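Local atomic coordinates of beta-agarase (Persicobacter, PDB entry 6AII), a protein that probably hydrolyses the beta-1,4 linkages of agarose to release neoagarobiose, as a glycoside hydrolase of family GH16. Residues 2-7 against 21-26; 31-36 against 43-48. All coordinates share one frame; numbering follows the deposited sequence.

Interaction 1 of 2, residues 2-7 against 21-26. With CA (calcium ion), chain B.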
ATOM      1  N   GLN A   2      -7.663 -27.361  -5.978  1.00 34.30           N
ATOM      2  CA  GLN A   2      -6.584 -27.406  -5.007  1.00 38.08           C
ATOM      3  C   GLN A   2      -6.788 -26.238  -4.013  1.00 34.51           C
ATOM      4  O   GLN A   2      -7.441 -25.239  -4.372  1.00 32.66           O
ATOM      5  CB  GLN A   2      -5.213 -27.446  -5.705  1.00 42.89           C
ATOM      6  CG  GLN A   2      -4.495 -26.111  -5.772  1.00 46.02           C
ATOM      7  CD  GLN A   2      -3.217 -26.219  -6.568  1.00 44.79           C
ATOM      8  OE1 GLN A   2      -3.144 -26.976  -7.536  1.00 37.19           O
ATOM      9  NE2 GLN A   2      -2.212 -25.448  -6.174  1.00 42.67           N
ATOM     10  N   ALA A   3      -6.326 -26.445  -2.773  1.00 28.50           N
ATOM     11  CA  ALA A   3      -6.273 -25.389  -1.687  1.00 26.72           C
ATOM     12  C   ALA A   3      -5.600 -24.156  -2.296  1.00 26.08           C
ATOM     13  O   ALA A   3      -4.653 -24.303  -3.080  1.00 25.99           O
ATOM     14  CB  ALA A   3      -5.486 -25.939  -0.498  1.00 27.06           C
ATOM     15  N   GLN A   4      -6.058 -22.973  -1.890  1.00 25.61           N
ATOM     16  CA  GLN A   4      -5.418 -21.719  -2.412  1.00 23.47           C
ATOM     17  C   GLN A   4      -4.089 -21.512  -1.706  1.00 21.09           C
ATOM     18  O   GLN A   4      -3.753 -22.177  -0.719  1.00 21.20           O
ATOM     19  CB  GLN A   4      -6.432 -20.609  -2.159  1.00 26.17           C
ATOM     20  CG  GLN A   4      -7.719 -20.985  -2.896  1.00 35.74           C
ATOM     21  CD  GLN A   4      -8.660 -19.868  -3.236  1.00 40.95           C
ATOM     22  OE1 GLN A   4      -8.565 -19.228  -4.282  1.00 50.45           O
ATOM     23  NE2 GLN A   4      -9.637 -19.725  -2.366  1.00 36.52           N
ATOM     24  N   ASP A   5      -3.324 -20.516  -2.224  1.00 19.77           N
ATOM     25  CA  ASP A   5      -1.980 -20.319  -1.713  1.00 18.73           C
ATOM     26  C   ASP A   5      -1.992 -19.981  -0.215  1.00 19.78           C
ATOM     27  O   ASP A   5      -1.024 -20.237   0.466  1.00 21.68           O
ATOM     28  CB  ASP A   5      -1.249 -19.212  -2.458  1.00 20.81           C
ATOM     29  CG  ASP A   5      -0.765 -19.546  -3.854  1.00 23.94           C
ATOM     30  OD1 ASP A   5      -0.789 -20.730  -4.263  1.00 21.97           O
ATOM     31  OD2 ASP A   5      -0.391 -18.594  -4.533  1.00 23.47           O
ATOM     32  N   TRP A   6      -3.002 -19.287   0.260  1.00 17.98           N
ATOM     33  CA  TRP A   6      -3.074 -18.851   1.652  1.00 18.69           C
ATOM     34  C   TRP A   6      -3.673 -19.942   2.543  1.00 22.75           C
ATOM     35  O   TRP A   6      -3.910 -19.704   3.717  1.00 21.26           O
ATOM     36  CB  TRP A   6      -3.912 -17.565   1.777  1.00 18.58           C
ATOM     37  CG  TRP A   6      -5.251 -17.693   1.129  1.00 18.40           C
ATOM     38  CD1 TRP A   6      -6.327 -18.368   1.598  1.00 20.17           C
ATOM     39  CD2 TRP A   6      -5.660 -17.096  -0.101  1.00 18.49           C
ATOM     40  NE1 TRP A   6      -7.400 -18.214   0.778  1.00 21.16           N
ATOM     41  CE2 TRP A   6      -7.002 -17.477  -0.311  1.00 21.50           C
ATOM     42  CE3 TRP A   6      -5.014 -16.308  -1.056  1.00 19.50           C
ATOM     43  CZ2 TRP A   6      -7.704 -17.050  -1.420  1.00 19.34           C
ATOM     44  CZ3 TRP A   6      -5.714 -15.893  -2.155  1.00 19.57           C
ATOM     45  CH2 TRP A   6      -7.052 -16.268  -2.334  1.00 18.38           C
ATOM     46  N   ALA A   7      -4.014 -21.084   1.979  1.00 21.92           N
ATOM     47  CA  ALA A   7      -4.726 -22.080   2.824  1.00 25.94           C
ATOM     48  C   ALA A   7      -3.793 -22.526   3.938  1.00 27.06           C
ATOM     49  O   ALA A   7      -2.620 -22.629   3.739  1.00 27.47           O
ATOM     50  CB  ALA A   7      -5.192 -23.244   2.011  1.00 26.97           C
ATOM     51  N   TRP A  21     -14.577 -16.138   9.401  1.00 21.78           N
ATOM     52  CA  TRP A  21     -14.280 -15.319   8.226  1.00 21.73           C
ATOM     53  C   TRP A  21     -14.791 -15.980   6.959  1.00 21.98           C
ATOM     54  O   TRP A  21     -14.597 -17.179   6.772  1.00 27.10           O
ATOM     55  CB  TRP A  21     -12.771 -15.136   8.111  1.00 19.55           C
ATOM     56  CG  TRP A  21     -12.184 -14.303   9.187  1.00 20.09           C
ATOM     57  CD1 TRP A  21     -11.374 -14.707  10.199  1.00 20.84           C
ATOM     58  CD2 TRP A  21     -12.324 -12.888   9.325  1.00 19.06           C
ATOM     59  NE1 TRP A  21     -10.965 -13.635  10.932  1.00 22.48           N
ATOM     60  CE2 TRP A  21     -11.557 -12.521  10.466  1.00 19.57           C
ATOM     61  CE3 TRP A  21     -13.022 -11.895   8.633  1.00 19.13           C
ATOM     62  CZ2 TRP A  21     -11.470 -11.206  10.894  1.00 18.83           C
ATOM     63  CZ3 TRP A  21     -12.950 -10.598   9.078  1.00 21.76           C
ATOM     64  CH2 TRP A  21     -12.168 -10.264  10.195  1.00 19.61           C
ATOM     65  N   LYS A  22     -15.361 -15.192   6.066  1.00 21.50           N
ATOM     66  CA  LYS A  22     -15.792 -15.657   4.776  1.00 21.38           C
ATOM     67  C   LYS A  22     -15.046 -14.926   3.649  1.00 20.18           C
ATOM     68  O   LYS A  22     -14.997 -13.704   3.626  1.00 21.24           O
ATOM     69  CB  LYS A  22     -17.301 -15.429   4.600  1.00 22.64           C
ATOM     70  CG  LYS A  22     -17.817 -15.796   3.219  1.00 26.39           C
ATOM     71  CD  LYS A  22     -19.222 -15.410   2.928  1.00 31.50           C
ATOM     72  CE  LYS A  22     -19.608 -15.830   1.527  1.00 35.60           C
ATOM     73  NZ  LYS A  22     -21.044 -15.596   1.280  1.00 44.23           N
ATOM     74  N   LEU A  23     -14.426 -15.726   2.774  1.00 21.57           N
ATOM     75  CA  LEU A  23     -13.643 -15.120   1.667  1.00 20.71           C
ATOM     76  C   LEU A  23     -14.524 -14.260   0.776  1.00 21.94           C
ATOM     77  O   LEU A  23     -15.633 -14.692   0.367  1.00 21.91           O
ATOM     78  CB  LEU A  23     -12.933 -16.206   0.855  1.00 22.77           C
ATOM     79  CG  LEU A  23     -11.879 -15.670  -0.119  1.00 22.73           C
ATOM     80  CD1 LEU A  23     -10.560 -15.309   0.566  1.00 22.47           C
ATOM     81  CD2 LEU A  23     -11.615 -16.702  -1.196  1.00 26.38           C
ATOM     82  N   GLN A  24     -14.081 -13.033   0.472  1.00 19.71           N
ATOM     83  CA  GLN A  24     -14.756 -12.202  -0.513  1.00 20.72           C
ATOM     84  C   GLN A  24     -14.152 -12.514  -1.875  1.00 23.72           C
ATOM     85  O   GLN A  24     -13.054 -12.039  -2.239  1.00 21.46           O
ATOM     86  CB  GLN A  24     -14.686 -10.718  -0.136  1.00 21.73           C
ATOM     87  CG  GLN A  24     -15.466  -9.820  -1.102  1.00 22.84           C
ATOM     88  CD  GLN A  24     -15.529  -8.368  -0.701  1.00 21.84           C
ATOM     89  OE1 GLN A  24     -15.561  -8.050   0.497  1.00 25.95           O
ATOM     90  NE2 GLN A  24     -15.543  -7.494  -1.692  1.00 22.88           N
ATOM     91  N   ALA A  25     -14.849 -13.324  -2.671  1.00 23.55           N
ATOM     92  CA  ALA A  25     -14.242 -13.857  -3.922  1.00 25.52           C
ATOM     93  C   ALA A  25     -13.792 -12.765  -4.916  1.00 23.31           C
ATOM     94  O   ALA A  25     -12.790 -12.982  -5.590  1.00 23.99           O
ATOM     95  CB  ALA A  25     -15.236 -14.778  -4.574  1.00 26.17           C
ATOM     96  N   ASP A  26     -14.504 -11.657  -5.044  1.00 21.82           N
ATOM     97  CA  ASP A  26     -14.255 -10.718  -6.125  1.00 22.12           C
ATOM     98  C   ASP A  26     -13.014  -9.865  -5.842  1.00 21.72           C
ATOM     99  O   ASP A  26     -12.553  -9.156  -6.720  1.00 23.30           O
ATOM    100  CB  ASP A  26     -15.458  -9.846  -6.430  1.00 24.87           C
ATOM    101  CG  ASP A  26     -15.810  -8.776  -5.430  1.00 30.04           C
ATOM    102  OD1 ASP A  26     -15.386  -8.857  -4.268  1.00 26.49           O
ATOM    103  OD2 ASP A  26     -16.609  -7.923  -5.795  1.00 33.17           O
TER
HETATM  104 CA    CA B 501       0.612 -17.147  -5.987  1.00 20.34          CA
HETATM  105  O   HOH W   1       2.332 -18.981  -5.936  1.00 24.33           O
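Immediately before Trp6, whose ring packs on Leu23, Asp5 OD2 binds the calcium ion at 2.3 Å, in a site completed by Asp30, Asn32, Gly74, Asp316 and water. Asp5 and Trp6 are the inner residues of a type I turn closed by Ala7 N to Gln4 O (2.9 Å), which turns the carboxylate to the metal while the indole reaches for the strand. With CG placed between the backbone N and the carbonyl carbon (chi1 52°), the Trp6 ring lies beside Gln4, whose CB covers one face near the rim. Both methyls of Leu23 meet the benzo side of that ring, CD1 and CD2 each lying 3.9 Å from Trp6 CZ2 in an oblique approach. Gln4, meeting Leu23 head on, brings NE2 to 3.8 Å from Leu23 CD2. Trp6 and Leu23 also share Tyr321 on strand 312-325, the antiparallel neighbour of strand 19-23. Past the strand end, Gln24 NE2 donates to the syn lone pair of Asp26 OD1 (2.9 Å, 166°) and to His113 O. Small (96 Å²), largely apolar and without a polar bond across it, the contact gives little directionality; the calcium bond and the turn probably do more to fix the N-terminal segment.

Interaction 2 of 2, residues 31-36 against 43-48; sequences FNYDFP and YIAGKW. With CA (calcium ion), chain B.
Ile44 carries the tight part of this contact, laying its CG1 squarely over the Phe35 ring in a CH-pi contact, 3.7 Å from the centroid and 12° off the normal. Its CD1 reaches the rim of the same ring, near Phe35 CD2 and CE2, while CG2 turns to the edge of Tyr33 and comes within 3.8 Å of Tyr33 CE1. With CG anti to the backbone N (chi1 -177°) the Phe35 ring is carried to Ile44, and its second torsion turns a face to it. Deeper in, the Phe31 and Trp48 rings meet at 48°, with Phe31 CZ above one face of the indole, 3.6 Å from Trp48 NE1; Lys47 CB covers the opposite face. The second segment folds as a type II turn from Tyr43 to Gly46 followed by a classic beta bulge in which Lys47 and Trp48 both face Ile44, whose O accepts from Lys47 N (2.8 Å) and Trp48 N (3.0 Å). Towards solvent the packing thins. There exposed Ala45 offers just its CB to Tyr33 OH, at 3.4 Å. That hydroxyl and Trp48 NE1 both hydrogen-bond Asp29 OD2, so one carboxylate oxygen holds both groups, and the two bonds would probably stabilise it as an anion. Asn32, on the exposed side of the loop, sends OD1 to the calcium ion (2.5 Å).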
ATOM      1  N   PHE A  31      -3.100 -15.576  -8.061  1.00 17.36           N
ATOM      2  CA  PHE A  31      -2.231 -15.205  -9.190  1.00 18.19           C
ATOM      3  C   PHE A  31      -1.408 -16.372  -9.770  1.00 20.11           C
ATOM      4  O   PHE A  31      -0.222 -16.223 -10.080  1.00 22.39           O
ATOM      5  CB  PHE A  31      -1.298 -14.057  -8.743  1.00 18.52           C
ATOM      6  CG  PHE A  31      -2.063 -12.800  -8.486  1.00 19.40           C
ATOM      7  CD1 PHE A  31      -2.798 -12.238  -9.507  1.00 20.43           C
ATOM      8  CD2 PHE A  31      -2.092 -12.192  -7.236  1.00 19.08           C
ATOM      9  CE1 PHE A  31      -3.518 -11.074  -9.314  1.00 19.43           C
ATOM     10  CE2 PHE A  31      -2.807 -11.028  -7.043  1.00 18.63           C
ATOM     11  CZ  PHE A  31      -3.521 -10.473  -8.078  1.00 19.43           C
ATOM     12  N   ASN A  32      -2.058 -17.522  -9.913  1.00 21.47           N
ATOM     13  CA  ASN A  32      -1.337 -18.721 -10.362  1.00 23.86           C
ATOM     14  C   ASN A  32      -1.714 -19.024 -11.810  1.00 21.98           C
ATOM     15  O   ASN A  32      -1.749 -20.185 -12.242  1.00 22.85           O
ATOM     16  CB  ASN A  32      -1.529 -19.866  -9.369  1.00 25.52           C
ATOM     17  CG  ASN A  32      -0.994 -19.547  -7.974  1.00 24.68           C
ATOM     18  OD1 ASN A  32       0.024 -18.841  -7.770  1.00 22.01           O
ATOM     19  ND2 ASN A  32      -1.643 -20.142  -6.994  1.00 22.86           N
ATOM     20  N   TYR A  33      -2.008 -17.980 -12.565  1.00 21.28           N
ATOM     21  CA  TYR A  33      -2.295 -18.057 -13.992  1.00 21.20           C
ATOM     22  C   TYR A  33      -1.345 -17.101 -14.724  1.00 22.18           C
ATOM     23  O   TYR A  33      -0.685 -16.260 -14.081  1.00 20.74           O
ATOM     24  CB  TYR A  33      -3.747 -17.688 -14.287  1.00 21.02           C
ATOM     25  CG  TYR A  33      -4.160 -16.371 -13.661  1.00 20.54           C
ATOM     26  CD1 TYR A  33      -3.904 -15.166 -14.271  1.00 21.18           C
ATOM     27  CD2 TYR A  33      -4.694 -16.328 -12.381  1.00 21.97           C
ATOM     28  CE1 TYR A  33      -4.260 -13.950 -13.693  1.00 21.22           C
ATOM     29  CE2 TYR A  33      -5.051 -15.125 -11.795  1.00 21.98           C
ATOM     30  CZ  TYR A  33      -4.814 -13.923 -12.436  1.00 20.80           C
ATOM     31  OH  TYR A  33      -5.168 -12.747 -11.856  1.00 21.37           O
ATOM     32  N   ASP A  34      -1.283 -17.259 -16.050  1.00 22.56           N
ATOM     33  CA  ASP A  34      -0.432 -16.421 -16.914  1.00 22.47           C
ATOM     34  C   ASP A  34      -1.300 -15.270 -17.445  1.00 24.34           C
ATOM     35  O   ASP A  34      -2.389 -15.443 -18.046  1.00 23.79           O
ATOM     36  CB  ASP A  34       0.226 -17.204 -18.049  1.00 25.17           C
ATOM     37  CG  ASP A  34       1.376 -18.091 -17.608  1.00 34.37           C
ATOM     38  OD1 ASP A  34       1.977 -17.802 -16.569  1.00 35.17           O
ATOM     39  OD2 ASP A  34       1.715 -19.021 -18.352  1.00 44.65           O
ATOM     40  N   PHE A  35      -0.796 -14.040 -17.263  1.00 21.43           N
ATOM     41  CA  PHE A  35      -1.326 -12.853 -17.921  1.00 19.54           C
ATOM     42  C   PHE A  35      -0.139 -12.095 -18.489  1.00 20.94           C
ATOM     43  O   PHE A  35       0.551 -11.357 -17.765  1.00 22.44           O
ATOM     44  CB  PHE A  35      -2.161 -11.938 -17.018  1.00 20.24           C
ATOM     45  CG  PHE A  35      -2.730 -10.767 -17.769  1.00 23.84           C
ATOM     46  CD1 PHE A  35      -3.894 -10.879 -18.517  1.00 25.18           C
ATOM     47  CD2 PHE A  35      -2.097  -9.535 -17.740  1.00 21.23           C
ATOM     48  CE1 PHE A  35      -4.354  -9.800 -19.255  1.00 24.90           C
ATOM     49  CE2 PHE A  35      -2.548  -8.469 -18.515  1.00 22.09           C
ATOM     50  CZ  PHE A  35      -3.698  -8.589 -19.244  1.00 23.29           C
ATOM     51  N   PRO A  36       0.150 -12.275 -19.798  1.00 24.37           N
ATOM     52  CA  PRO A  36       1.256 -11.551 -20.336  1.00 24.91           C
ATOM     53  C   PRO A  36       1.031 -10.038 -20.338  1.00 22.90           C
ATOM     54  O   PRO A  36      -0.073  -9.606 -20.429  1.00 22.74           O
ATOM     55  CB  PRO A  36       1.380 -12.024 -21.808  1.00 28.13           C
ATOM     56  CG  PRO A  36       0.683 -13.356 -21.797  1.00 31.06           C
ATOM     57  CD  PRO A  36      -0.401 -13.246 -20.762  1.00 27.99           C
ATOM     58  N   TYR A  43      -9.103  -5.637 -17.365  1.00 24.91           N
ATOM     59  CA  TYR A  43      -9.310  -6.182 -16.007  1.00 26.93           C
ATOM     60  C   TYR A  43      -8.800  -7.618 -15.960  1.00 25.94           C
ATOM     61  O   TYR A  43      -9.471  -8.556 -16.442  1.00 23.83           O
ATOM     62  CB  TYR A  43     -10.773  -6.138 -15.528  1.00 28.38           C
ATOM     63  CG  TYR A  43     -11.219  -4.780 -15.034  1.00 28.88           C
ATOM     64  CD1 TYR A  43     -10.929  -4.363 -13.746  1.00 27.41           C
ATOM     65  CD2 TYR A  43     -11.857  -3.884 -15.872  1.00 34.94           C
ATOM     66  CE1 TYR A  43     -11.279  -3.110 -13.287  1.00 31.04           C
ATOM     67  CE2 TYR A  43     -12.210  -2.612 -15.429  1.00 37.89           C
ATOM     68  CZ  TYR A  43     -11.937  -2.235 -14.126  1.00 38.23           C
ATOM     69  OH  TYR A  43     -12.239  -1.015 -13.598  1.00 39.41           O
ATOM     70  N   ILE A  44      -7.625  -7.797 -15.342  1.00 24.00           N
ATOM     71  CA  ILE A  44      -6.980  -9.097 -15.233  1.00 22.10           C
ATOM     72  C   ILE A  44      -7.865  -9.961 -14.346  1.00 21.49           C
ATOM     73  O   ILE A  44      -8.254  -9.589 -13.243  1.00 22.05           O
ATOM     74  CB  ILE A  44      -5.547  -8.970 -14.695  1.00 21.16           C
ATOM     75  CG1 ILE A  44      -4.691  -8.044 -15.530  1.00 23.06           C
ATOM     76  CG2 ILE A  44      -4.896 -10.317 -14.538  1.00 22.31           C
ATOM     77  CD1 ILE A  44      -3.395  -7.592 -14.903  1.00 23.10           C
ATOM     78  N   ALA A  45      -8.217 -11.132 -14.898  1.00 22.84           N
ATOM     79  CA  ALA A  45      -9.064 -12.118 -14.248  1.00 23.42           C
ATOM     80  C   ALA A  45     -10.440 -11.556 -13.942  1.00 22.84           C
ATOM     81  O   ALA A  45     -11.116 -12.057 -13.044  1.00 25.20           O
ATOM     82  CB  ALA A  45      -8.407 -12.650 -12.985  1.00 26.28           C
ATOM     83  N   GLY A  46     -10.821 -10.475 -14.611  1.00 22.65           N
ATOM     84  CA  GLY A  46     -12.030  -9.774 -14.311  1.00 24.55           C
ATOM     85  C   GLY A  46     -11.987  -8.974 -13.011  1.00 26.25           C
ATOM     86  O   GLY A  46     -13.016  -8.414 -12.590  1.00 26.07           O
ATOM     87  N   LYS A  47     -10.807  -8.841 -12.377  1.00 23.77           N
ATOM     88  CA  LYS A  47     -10.725  -8.266 -11.047  1.00 22.53           C
ATOM     89  C   LYS A  47      -9.746  -7.081 -10.890  1.00 21.87           C
ATOM     90  O   LYS A  47      -9.955  -6.279  -9.997  1.00 21.50           O
ATOM     91  CB  LYS A  47     -10.250  -9.321 -10.049  1.00 21.62           C
ATOM     92  CG  LYS A  47     -11.200 -10.482  -9.841  1.00 22.88           C
ATOM     93  CD  LYS A  47     -10.670 -11.560  -8.915  1.00 23.24           C
ATOM     94  CE  LYS A  47     -11.648 -12.718  -8.834  1.00 25.32           C
ATOM     95  NZ  LYS A  47     -11.084 -13.837  -8.036  1.00 23.43           N
ATOM     96  N   TRP A  48      -8.697  -7.031 -11.662  1.00 20.67           N
ATOM     97  CA  TRP A  48      -7.560  -6.122 -11.390  1.00 22.83           C
ATOM     98  C   TRP A  48      -7.268  -5.313 -12.664  1.00 22.28           C
ATOM     99  O   TRP A  48      -6.685  -5.853 -13.623  1.00 21.80           O
ATOM    100  CB  TRP A  48      -6.301  -6.924 -10.968  1.00 21.35           C
ATOM    101  CG  TRP A  48      -6.578  -7.999  -9.972  1.00 20.68           C
ATOM    102  CD1 TRP A  48      -6.558  -9.340 -10.197  1.00 19.23           C
ATOM    103  CD2 TRP A  48      -7.005  -7.826  -8.610  1.00 17.83           C
ATOM    104  NE1 TRP A  48      -6.928 -10.022  -9.075  1.00 19.22           N
ATOM    105  CE2 TRP A  48      -7.194  -9.126  -8.073  1.00 18.46           C
ATOM    106  CE3 TRP A  48      -7.192  -6.711  -7.766  1.00 18.59           C
ATOM    107  CZ2 TRP A  48      -7.585  -9.348  -6.760  1.00 19.65           C
ATOM    108  CZ3 TRP A  48      -7.619  -6.949  -6.481  1.00 19.64           C
ATOM    109  CH2 TRP A  48      -7.787  -8.249  -5.977  1.00 19.95           C
TER
HETATM  110 CA    CA B 501       0.612 -17.147  -5.987  1.00 20.34          CA
HETATM  111  O   HOH W   1       2.332 -18.981  -5.936  1.00 24.33           O

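How the interactions relate
The calcium ion joins the two contacts, whose centres lie 16 Å apart: residues 2-7 of interaction 1 supply Asp5 and residues 31-36 of interaction 2 supply Asn32, with one water bound in common. The two ligands probably also hold each other, Asp5 OD1 lying 2.9 Å from Asn32 ND2, which would orient both side chains for the metal. A second bridge joins the other segments, where Lys47 NZ stands 3.1 Å from Ala25 O, a probable hydrogen bond, and Lys47 CG packs on Asp26 O. Both contacts lie on the same side of the chain's centre. The ion is probably structural rather than catalytic, as in related GH16 agarases.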